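Local coordinates for 2-nitropropane dioxygenase (Streptomyces ansochromogenes, PDB 3BW2), which probably uses FMN and molecular oxygen to oxidise alkyl nitronates, acting as a nitronate monooxygenase on a TIM-barrel scaffold, at residues 109-112 against 113-117. Residues are numbered along the deposited sequence; the frame is centred on the assembly and turned at random.
Sequences DGYD and AKLAV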
loop_
_atom_site.group_PDB
_atom_site.type_symbol
_atom_site.label_atom_id
_atom_site.label_comp_id
_atom_site.label_asym_id
_atom_site.label_seq_id
_atom_site.Cartn_x
_atom_site.Cartn_y
_atom_site.Cartn_z
ATOM N N ASP A 109 -14.344 -9.996 -24.942
ATOM C CA ASP A 109 -12.999 -9.700 -25.430
ATOM C C ASP A 109 -12.358 -10.882 -26.168
ATOM O O ASP A 109 -11.156 -11.132 -26.039
ATOM C CB ASP A 109 -12.104 -9.252 -24.265
ATOM C CG ASP A 109 -10.835 -8.555 -24.736
ATOM O OD1 ASP A 109 -10.936 -7.691 -25.630
ATOM O OD2 ASP A 109 -9.739 -8.854 -24.214
ATOM N N GLY A 110 -13.171 -11.605 -26.936
ATOM C CA GLY A 110 -12.682 -12.740 -27.707
ATOM C C GLY A 110 -12.177 -13.919 -26.898
ATOM O O GLY A 110 -11.419 -14.745 -27.402
ATOM N N TYR A 111 -12.605 -14.002 -25.645
ATOM C CA TYR A 111 -12.196 -15.074 -24.740
ATOM C C TYR A 111 -12.209 -16.481 -25.354
ATOM O O TYR A 111 -11.197 -17.185 -25.335
ATOM C CB TYR A 111 -13.102 -15.058 -23.514
ATOM C CG TYR A 111 -12.665 -15.968 -22.395
ATOM C CD1 TYR A 111 -11.490 -15.720 -21.689
ATOM C CD2 TYR A 111 -13.455 -17.053 -22.005
ATOM C CE1 TYR A 111 -11.114 -16.522 -20.612
ATOM C CE2 TYR A 111 -13.089 -17.862 -20.932
ATOM C CZ TYR A 111 -11.921 -17.589 -20.237
ATOM O OH TYR A 111 -11.570 -18.366 -19.154
ATOM N N ASP A 112 -13.355 -16.892 -25.889
ATOM C CA ASP A 112 -13.479 -18.225 -26.479
ATOM C C ASP A 112 -12.514 -18.470 -27.630
ATOM O O ASP A 112 -11.871 -19.516 -27.692
ATOM C CB ASP A 112 -14.916 -18.480 -26.959
ATOM C CG ASP A 112 -15.913 -18.543 -25.814
ATOM O OD1 ASP A 112 -15.483 -18.738 -24.661
ATOM O OD2 ASP A 112 -17.129 -18.411 -26.065
ATOM N N ALA A 113 -12.415 -17.508 -28.540
ATOM C CA ALA A 113 -11.524 -17.638 -29.688
ATOM C C ALA A 113 -10.058 -17.621 -29.260
ATOM O O ALA A 113 -9.220 -18.326 -29.834
ATOM C CB ALA A 113 -11.793 -16.517 -30.683
ATOM N N LYS A 114 -9.743 -16.818 -28.248
ATOM C CA LYS A 114 -8.368 -16.742 -27.768
ATOM C C LYS A 114 -7.962 -18.051 -27.098
ATOM O O LYS A 114 -6.843 -18.527 -27.288
ATOM C CB LYS A 114 -8.209 -15.552 -26.815
ATOM C CG LYS A 114 -8.305 -14.214 -27.547
ATOM C CD LYS A 114 -8.308 -13.014 -26.607
ATOM C CE LYS A 114 -8.413 -11.719 -27.407
ATOM N NZ LYS A 114 -8.651 -10.526 -26.546
ATOM N N LEU A 115 -8.875 -18.642 -26.327
ATOM C CA LEU A 115 -8.592 -19.912 -25.663
ATOM C C LEU A 115 -8.359 -21.002 -26.704
ATOM O O LEU A 115 -7.517 -21.883 -26.521
ATOM C CB LEU A 115 -9.752 -20.328 -24.752
ATOM C CG LEU A 115 -9.891 -19.617 -23.405
ATOM C CD1 LEU A 115 -11.060 -20.213 -22.632
ATOM C CD2 LEU A 115 -8.603 -19.773 -22.602
ATOM N N ALA A 116 -9.114 -20.940 -27.795
ATOM C CA ALA A 116 -8.976 -21.920 -28.867
ATOM C C ALA A 116 -7.554 -21.840 -29.420
ATOM O O ALA A 116 -6.900 -22.860 -29.654
ATOM C CB ALA A 116 -9.995 -21.636 -29.969
ATOM N N VAL A 117 -7.074 -20.617 -29.613
ATOM C CA VAL A 117 -5.727 -20.407 -30.125
ATOM C C VAL A 117 -4.666 -20.906 -29.142
ATOM O O VAL A 117 -3.733 -21.616 -29.523
ATOM C CB VAL A 117 -5.474 -18.909 -30.415
ATOM C CG1 VAL A 117 -3.994 -18.666 -30.674
ATOM C CG2 VAL A 117 -6.294 -18.470 -31.622
HETATM O O HOH W 1 -8.438 -10.978 -23.525
#
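Lys114 starts with CG beside its own backbone N (chi1 -70°), which turns the chain back toward the start of the helix, and the extended torsions beyond CG carry NZ past Gly110 as far as Asp109, whose own CG stands anti to the backbone N. The ammonium takes hold of Asp109 twice: NZ donates to the backbone O of Asp109 at 2.6 Å, tilted 29° from the carbonyl plane, and forms a salt bridge with the carboxylate OD2 of Asp109 at 3.1 Å. A water that donates to Asp109 OD2 and accepts from Lys114 NZ closes a small ring beside this bridge. Along the way, Lys114 CG passes 3.2 Å from the O of Gly110, a residue with positive phi.

Gly110 is the N-cap of helix 111-120, a helix on the outside of the TIM barrel and the last of those between strands 65-70 and 125-129. Its O accepts from Lys114 N at 2.8 Å, the first of the i to i+4 bonds that Tyr111 and Asp112 continue. The carbonyls of Ala42 and Lys45 also accept from the ammonium, whose three N-H are thus shared among more acceptors than there are protons, and Asp109 OD2 accepts from Tyr44 N, tying the helix start to the loop ahead of helix 47-60. With a methionine at Lys114, the Asp109 carboxylate would probably lose its charged mate and the three carbonyls their common donor.

One turn on, Leu115 CD1 sits over one face of the Tyr111 ring, displaced toward the rim, 3.9 Å from the centroid and 26° off the normal, a CH-pi contact; both side chains also pack on Val137 of helix 135-143.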